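Local coordinates for alpha-1,4-endofucoidanase (Mariniflexile fucanivorans, PDB 6DLH), which is an endo-acting fucoidan hydrolase of glycoside hydrolase family 107 that cleaves alpha-1,4-linked fucan chains by a retaining mechanism and carries several bound calcium ions, at residues Pro116-Ala121 with Tyr165-Ala170; Arg54-Asn59 with Ser92-Ala97. All coordinates share one frame; numbering follows the deposited sequence.

Contact 1: Pro116-Ala121 with Tyr165-Ala170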
ATOM      1  N   PRO A 116      18.735   1.620   0.603  1.00 51.74           N
ATOM      2  CA  PRO A 116      18.403   3.046   0.638  1.00 51.16           C
ATOM      3  C   PRO A 116      18.074   3.606   2.025  1.00 53.25           C
ATOM      4  O   PRO A 116      17.761   2.869   2.966  1.00 51.21           O
ATOM      5  CB  PRO A 116      17.185   3.153  -0.293  1.00 50.25           C
ATOM      6  CG  PRO A 116      17.331   1.967  -1.216  1.00 49.03           C
ATOM      7  CD  PRO A 116      17.875   0.869  -0.326  1.00 49.17           C
ATOM      8  N   ILE A 117      18.196   4.935   2.124  1.00 53.75           N
ATOM      9  CA  ILE A 117      17.889   5.715   3.311  1.00 53.40           C
ATOM     10  C   ILE A 117      17.451   7.095   2.821  1.00 53.16           C
ATOM     11  O   ILE A 117      17.904   7.546   1.770  1.00 51.61           O
ATOM     12  CB  ILE A 117      19.099   5.756   4.270  1.00 54.13           C
ATOM     13  CG1 ILE A 117      18.702   5.443   5.715  1.00 56.44           C
ATOM     14  CG2 ILE A 117      19.867   7.064   4.161  1.00 56.82           C
ATOM     15  CD1 ILE A 117      19.817   4.842   6.544  1.00 58.32           C
ATOM     16  N   ASN A 118      16.512   7.718   3.543  1.00 52.65           N
ATOM     17  CA  ASN A 118      15.935   8.998   3.153  1.00 49.16           C
ATOM     18  C   ASN A 118      15.090   8.870   1.888  1.00 47.61           C
ATOM     19  O   ASN A 118      14.790   9.878   1.251  1.00 46.95           O
ATOM     20  CB  ASN A 118      16.993  10.096   2.990  1.00 56.18           C
ATOM     21  CG  ASN A 118      17.444  10.697   4.305  1.00 60.34           C
ATOM     22  OD1 ASN A 118      16.648  11.282   5.037  1.00 61.58           O
ATOM     23  ND2 ASN A 118      18.726  10.566   4.610  1.00 59.58           N
ATOM     24  N   LEU A 119      14.696   7.642   1.522  1.00 47.29           N
ATOM     25  CA  LEU A 119      13.785   7.465   0.400  1.00 48.12           C
ATOM     26  C   LEU A 119      12.375   7.204   0.932  1.00 48.04           C
ATOM     27  O   LEU A 119      12.128   6.185   1.577  1.00 46.93           O
ATOM     28  CB  LEU A 119      14.283   6.335  -0.510  1.00 46.83           C
ATOM     29  CG  LEU A 119      13.392   6.020  -1.716  1.00 46.84           C
ATOM     30  CD1 LEU A 119      13.309   7.194  -2.683  1.00 44.37           C
ATOM     31  CD2 LEU A 119      13.852   4.756  -2.431  1.00 46.31           C
ATOM     32  N   VAL A 120      11.463   8.146   0.663  1.00 44.55           N
ATOM     33  CA  VAL A 120      10.148   8.126   1.286  1.00 45.04           C
ATOM     34  C   VAL A 120       9.072   8.117   0.208  1.00 45.80           C
ATOM     35  O   VAL A 120       7.932   8.502   0.458  1.00 46.79           O
ATOM     36  CB  VAL A 120       9.936   9.267   2.305  1.00 46.35           C
ATOM     37  CG1 VAL A 120      10.675   9.023   3.609  1.00 44.03           C
ATOM     38  CG2 VAL A 120      10.251  10.647   1.745  1.00 44.61           C
ATOM     39  N   ALA A 121       9.457   7.679  -0.993  1.00 45.51           N
ATOM     40  CA  ALA A 121       8.504   7.296  -2.019  1.00 44.15           C
ATOM     41  C   ALA A 121       9.046   6.075  -2.758  1.00 47.19           C
ATOM     42  O   ALA A 121      10.209   5.713  -2.588  1.00 44.38           O
ATOM     43  CB  ALA A 121       8.229   8.452  -2.952  1.00 39.81           C
ATOM     44  N   TYR A 165      14.651   7.812   7.575  1.00 54.50           N
ATOM     45  CA  TYR A 165      14.640   8.975   6.701  1.00 56.39           C
ATOM     46  C   TYR A 165      15.140  10.180   7.499  1.00 59.76           C
ATOM     47  O   TYR A 165      14.460  11.203   7.576  1.00 58.35           O
ATOM     48  CB  TYR A 165      13.255   9.166   6.067  1.00 56.98           C
ATOM     49  CG  TYR A 165      12.096   8.854   6.983  1.00 56.99           C
ATOM     50  CD1 TYR A 165      11.696   7.543   7.209  1.00 57.52           C
ATOM     51  CD2 TYR A 165      11.405   9.862   7.642  1.00 54.91           C
ATOM     52  CE1 TYR A 165      10.649   7.238   8.065  1.00 56.03           C
ATOM     53  CE2 TYR A 165      10.352   9.575   8.497  1.00 53.97           C
ATOM     54  CZ  TYR A 165       9.974   8.259   8.711  1.00 54.92           C
ATOM     55  OH  TYR A 165       8.948   7.954   9.559  1.00 53.69           O
ATOM     56  N   PRO A 166      16.367  10.104   8.080  1.00 63.79           N
ATOM     57  CA  PRO A 166      16.816  11.043   9.114  1.00 63.38           C
ATOM     58  C   PRO A 166      16.681  12.538   8.835  1.00 60.10           C
ATOM     59  O   PRO A 166      16.484  13.307   9.771  1.00 60.66           O
ATOM     60  CB  PRO A 166      18.291  10.666   9.339  1.00 63.10           C
ATOM     61  CG  PRO A 166      18.354   9.210   8.947  1.00 63.33           C
ATOM     62  CD  PRO A 166      17.402   9.101   7.773  1.00 64.30           C
ATOM     63  N   ASP A 167      16.766  12.946   7.563  1.00 58.44           N
ATOM     64  CA  ASP A 167      16.755  14.373   7.263  1.00 61.51           C
ATOM     65  C   ASP A 167      15.922  14.695   6.024  1.00 59.92           C
ATOM     66  O   ASP A 167      16.199  15.678   5.341  1.00 61.16           O
ATOM     67  CB  ASP A 167      18.169  14.972   7.221  1.00 67.55           C
ATOM     68  CG  ASP A 167      19.254  14.021   6.739  1.00 66.86           C
ATOM     69  OD1 ASP A 167      19.213  13.638   5.554  1.00 59.49           O
ATOM     70  OD2 ASP A 167      20.133  13.669   7.561  1.00 68.92           O
ATOM     71  N   VAL A 168      14.878  13.894   5.770  1.00 59.90           N
ATOM     72  CA  VAL A 168      13.956  14.167   4.678  1.00 56.87           C
ATOM     73  C   VAL A 168      13.114  15.396   5.014  1.00 57.10           C
ATOM     74  O   VAL A 168      12.828  16.209   4.134  1.00 52.68           O
ATOM     75  CB  VAL A 168      13.076  12.945   4.348  1.00 58.11           C
ATOM     76  CG1 VAL A 168      11.745  13.343   3.729  1.00 56.57           C
ATOM     77  CG2 VAL A 168      13.799  11.962   3.443  1.00 57.91           C
ATOM     78  N   SER A 169      12.708  15.513   6.289  1.00 59.00           N
ATOM     79  CA  SER A 169      11.900  16.641   6.730  1.00 63.74           C
ATOM     80  C   SER A 169      12.664  17.945   6.496  1.00 65.16           C
ATOM     81  O   SER A 169      12.134  18.884   5.892  1.00 62.67           O
ATOM     82  CB  SER A 169      11.460  16.483   8.170  1.00 64.11           C
ATOM     83  OG  SER A 169      10.382  15.561   8.280  1.00 61.92           O
ATOM     84  N   ALA A 170      13.924  17.962   6.956  1.00 65.12           N
ATOM     85  CA  ALA A 170      14.848  19.067   6.732  1.00 63.41           C
ATOM     86  C   ALA A 170      14.886  19.437   5.251  1.00 59.15           C
ATOM     87  O   ALA A 170      14.647  20.589   4.893  1.00 57.32           O
ATOM     88  CB  ALA A 170      16.222  18.710   7.257  1.00 61.11           C
TER
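Asn118 and Tyr165 bring the two backbones together, their CA atoms 3.8 Å apart. Residues 116-121 form an irregular loop in which Asn118 has a left-handed backbone conformation (phi 68°), while 165-170 turns through Pro166 into a helix whose first full residue is Val168, with Asp167 at the N-cap position. The Asn118 amide carries most of the contact. Its OD1 accepts the Asp167 backbone N-H at 3.0 Å, a nearly straight bond (164° at the hydrogen) that uses a lone pair in the carbonyl plane. The Asp167 carboxylate makes no capping bond and forms a salt bridge with Arg171 through OD1. That carboxylate lies close to the Asn118 amide, the two planes 24° apart, and Pro166 CD sits 3.6 Å from Asn118 OD1. Val168 CG2 fits between the backbone and the amide of Asn118, 3.2 Å from Asn118 O and 3.3 Å from Asn118 OD1. Val120 closes the apolar side with both branches: CG2 meets Val168 CG1 tip to tip at 3.7 Å, and CG1, anti to the carbonyl carbon, is placed 3.6 Å from Tyr165 CB. The same CG1 lies obliquely against the near end of the Tyr165 ring, whose OH bonds Ile90 O. Were Asn118 replaced by an alanine, the Asp167 N-H would probably lose this acceptor and a gap would open between Pro166 CD and Val168 CG2. The contact seats the start of helix 168-176 on the loop joining helices 100-104 and 129-139, among the connections of the enzyme's parallel-sheet domain, with Val120 also touching Ile102 of helix 100-104.

Contact 2: Arg54-Asn59 with Ser92-Ala97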
ATOM      1  N   ARG A  54       5.720   0.561   7.286  1.00 37.39           N
ATOM      2  CA  ARG A  54       7.147   0.725   7.036  1.00 35.27           C
ATOM      3  C   ARG A  54       7.396   0.665   5.533  1.00 33.01           C
ATOM      4  O   ARG A  54       7.957  -0.299   5.037  1.00 35.61           O
ATOM      5  CB  ARG A  54       7.953  -0.285   7.864  1.00 35.67           C
ATOM      6  CG  ARG A  54       7.549  -0.311   9.330  1.00 37.40           C
ATOM      7  CD  ARG A  54       8.423  -1.104  10.291  1.00 41.46           C
ATOM      8  NE  ARG A  54       9.738  -0.499  10.494  1.00 44.56           N
ATOM      9  CZ  ARG A  54       9.994   0.567  11.255  1.00 46.44           C
ATOM     10  NH1 ARG A  54       9.036   1.134  11.971  1.00 42.85           N
ATOM     11  NH2 ARG A  54      11.218   1.066  11.291  1.00 48.10           N
ATOM     12  N   THR A  55       6.939   1.697   4.815  1.00 33.57           N
ATOM     13  CA  THR A  55       6.818   1.632   3.369  1.00 35.96           C
ATOM     14  C   THR A  55       8.037   2.237   2.676  1.00 38.79           C
ATOM     15  O   THR A  55       8.141   2.159   1.456  1.00 36.98           O
ATOM     16  CB  THR A  55       5.580   2.389   2.874  1.00 36.72           C
ATOM     17  OG1 THR A  55       5.775   3.765   3.201  1.00 36.83           O
ATOM     18  CG2 THR A  55       4.284   1.878   3.470  1.00 37.30           C
ATOM     19  N   PHE A  56       8.943   2.831   3.465  1.00 40.66           N
ATOM     20  CA  PHE A  56      10.027   3.677   2.983  1.00 42.22           C
ATOM     21  C   PHE A  56      11.158   2.839   2.383  1.00 44.11           C
ATOM     22  O   PHE A  56      11.232   1.633   2.608  1.00 47.94           O
ATOM     23  CB  PHE A  56      10.579   4.493   4.155  1.00 40.58           C
ATOM     24  CG  PHE A  56      10.743   3.691   5.423  1.00 39.26           C
ATOM     25  CD1 PHE A  56      11.719   2.707   5.525  1.00 38.88           C
ATOM     26  CD2 PHE A  56       9.901   3.897   6.505  1.00 37.49           C
ATOM     27  CE1 PHE A  56      11.854   1.954   6.685  1.00 37.90           C
ATOM     28  CE2 PHE A  56      10.042   3.149   7.666  1.00 36.88           C
ATOM     29  CZ  PHE A  56      11.018   2.180   7.757  1.00 38.07           C
ATOM     30  N   ASN A  57      12.044   3.513   1.634  1.00 44.75           N
ATOM     31  CA  ASN A  57      13.343   2.993   1.227  1.00 42.22           C
ATOM     32  C   ASN A  57      13.173   1.768   0.335  1.00 41.68           C
ATOM     33  O   ASN A  57      13.874   0.773   0.512  1.00 39.28           O
ATOM     34  CB  ASN A  57      14.255   2.705   2.422  1.00 41.01           C
ATOM     35  CG  ASN A  57      14.643   3.959   3.175  1.00 43.96           C
ATOM     36  OD1 ASN A  57      14.717   5.045   2.594  1.00 43.90           O
ATOM     37  ND2 ASN A  57      14.870   3.819   4.472  1.00 40.98           N
ATOM     38  N   GLY A  58      12.214   1.869  -0.595  1.00 42.79           N
ATOM     39  CA  GLY A  58      11.931   0.839  -1.583  1.00 45.93           C
ATOM     40  C   GLY A  58      10.979  -0.254  -1.096  1.00 43.48           C
ATOM     41  O   GLY A  58      10.474  -1.027  -1.909  1.00 45.03           O
ATOM     42  N   ASN A  59      10.743  -0.318   0.222  1.00 42.32           N
ATOM     43  CA  ASN A  59       9.925  -1.355   0.837  1.00 42.16           C
ATOM     44  C   ASN A  59       8.595  -1.569   0.106  1.00 40.31           C
ATOM     45  O   ASN A  59       8.164  -2.707  -0.026  1.00 40.85           O
ATOM     46  CB  ASN A  59       9.707  -1.120   2.334  1.00 43.50           C
ATOM     47  CG  ASN A  59      10.947  -1.322   3.183  1.00 44.62           C
ATOM     48  OD1 ASN A  59      11.889  -1.998   2.781  1.00 44.07           O
ATOM     49  ND2 ASN A  59      10.943  -0.764   4.384  1.00 44.21           N
ATOM     50  N   SER A  92       4.357  10.054   8.533  1.00 36.36           N
ATOM     51  CA  SER A  92       3.622  10.910   7.611  1.00 39.09           C
ATOM     52  C   SER A  92       4.439  11.307   6.379  1.00 41.43           C
ATOM     53  O   SER A  92       3.844  11.613   5.347  1.00 43.42           O
ATOM     54  CB  SER A  92       3.039  12.118   8.302  1.00 38.95           C
ATOM     55  OG  SER A  92       4.066  12.969   8.780  1.00 37.97           O
ATOM     56  N   PRO A  93       5.794  11.389   6.425  1.00 42.34           N
ATOM     57  CA  PRO A  93       6.586  11.616   5.211  1.00 45.14           C
ATOM     58  C   PRO A  93       6.583  10.483   4.182  1.00 44.31           C
ATOM     59  O   PRO A  93       6.702  10.736   2.984  1.00 41.32           O
ATOM     60  CB  PRO A  93       8.021  11.831   5.733  1.00 44.64           C
ATOM     61  CG  PRO A  93       7.834  12.208   7.186  1.00 44.99           C
ATOM     62  CD  PRO A  93       6.638  11.392   7.631  1.00 43.73           C
ATOM     63  N   THR A  94       6.449   9.237   4.655  1.00 43.51           N
ATOM     64  CA  THR A  94       6.557   8.074   3.787  1.00 41.65           C
ATOM     65  C   THR A  94       5.317   7.957   2.900  1.00 41.61           C
ATOM     66  O   THR A  94       4.210   7.771   3.404  1.00 43.04           O
ATOM     67  CB  THR A  94       6.832   6.810   4.606  1.00 44.82           C
ATOM     68  OG1 THR A  94       5.646   6.488   5.339  1.00 46.40           O
ATOM     69  CG2 THR A  94       8.015   6.968   5.536  1.00 43.69           C
ATOM     70  N   HIS A  95       5.530   8.075   1.581  1.00 36.18           N
ATOM     71  CA  HIS A  95       4.489   7.973   0.570  1.00 36.91           C
ATOM     72  C   HIS A  95       4.589   6.619  -0.130  1.00 38.03           C
ATOM     73  O   HIS A  95       5.652   5.998  -0.124  1.00 38.99           O
ATOM     74  CB  HIS A  95       4.623   9.103  -0.463  1.00 34.50           C
ATOM     75  CG  HIS A  95       4.276  10.455   0.061  1.00 32.87           C
ATOM     76  ND1 HIS A  95       4.955  11.033   1.122  1.00 32.07           N
ATOM     77  CD2 HIS A  95       3.348  11.352  -0.335  1.00 31.61           C
ATOM     78  CE1 HIS A  95       4.439  12.218   1.370  1.00 32.07           C
ATOM     79  NE2 HIS A  95       3.454  12.440   0.486  1.00 31.23           N
ATOM     80  N   VAL A  96       3.482   6.195  -0.756  1.00 36.15           N
ATOM     81  CA  VAL A  96       3.414   4.911  -1.438  1.00 36.31           C
ATOM     82  C   VAL A  96       3.255   5.121  -2.944  1.00 36.41           C
ATOM     83  O   VAL A  96       3.055   4.160  -3.679  1.00 35.42           O
ATOM     84  CB  VAL A  96       2.290   4.015  -0.876  1.00 35.16           C
ATOM     85  CG1 VAL A  96       2.477   3.729   0.600  1.00 32.81           C
ATOM     86  CG2 VAL A  96       0.903   4.578  -1.147  1.00 34.94           C
ATOM     87  N   ALA A  97       3.322   6.382  -3.392  1.00 38.67           N
ATOM     88  CA  ALA A  97       3.199   6.719  -4.802  1.00 41.16           C
ATOM     89  C   ALA A  97       4.360   7.622  -5.208  1.00 46.58           C
ATOM     90  O   ALA A  97       4.800   8.447  -4.410  1.00 51.48           O
ATOM     91  CB  ALA A  97       1.868   7.372  -5.072  1.00 39.62           C
TER
HETATM   92  O   HOH W   1       6.007   4.137   6.411  1.00 33.58           O
HETATM   93  O   HOH W   2       3.521   5.218   3.312  1.00 33.88           O
HETATM   94  O   HOH W   3       7.988   5.113   1.299  1.00 47.41           O
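Thr94 lays its methyl alongside Phe56, CG2 coming to 3.7 Å from Phe56 CD2 at the ring edge, near the ring plane. The two side chains point the same way, and CG2 also meets Phe56 CB. With Thr94 CG2 anti to the carbonyl carbon (OG1 at chi1 70°), the methyl is put against the ring edge while the hydroxyl turns to Phe91 O and to water 1. Thr55 crosses Thr94 obliquely, its OG1 3.5 Å from Thr94 CB, and sets its CG2 against Val96 CG1 at 3.9 Å. Three waters fill in the polar part of this interface. Water 1 accepts the Thr55 backbone N-H and donates to Thr94 OG1 at 2.6 Å; water 2 spans Thr55 OG1 and Thr94 O; water 3 links Thr55 OG1 to His95 O. One threonine hydroxyl therefore reaches two carbonyls of the other segment through solvent. Phe56 to Asn59 form a type I' beta turn, closed by Asn59 N to Phe56 O, and Asn59 ND2 bonds Arg54 O from above the carbonyl plane. His95 points away, ND1 bonding Pro93 O in its ring plane and NE2 reaching Tyr204. Apolar contacts and bridging waters thus join the buried loops that follow two neighbouring strands of the parallel sheet, 46-49 and 80-84, with Val96 packing on Trp133 of helix 129-139 and His95 on Tyr212 of helix 198-216.

Contact 2 is complete in the sequence before the first segment of contact 1 begins, yet their centres lie only 9 Å apart and they meet directly. Loop 116-121 is the shared element: Leu119 O probably accepts a hydrogen bond from Asn57 N at 2.7 Å, and Val120 O one from His95 N at the same distance. Segments 54-59, 92-97 and 165-170 belong to connections leaving the C-terminal ends of strands 46-49, 80-84 and 143-149, neighbours in the parallel sheet; 116-121 comes later in the second connection, after helix 100-104. Away from the calcium sites, the two contacts knit these connections into one layer of the probable catalytic domain.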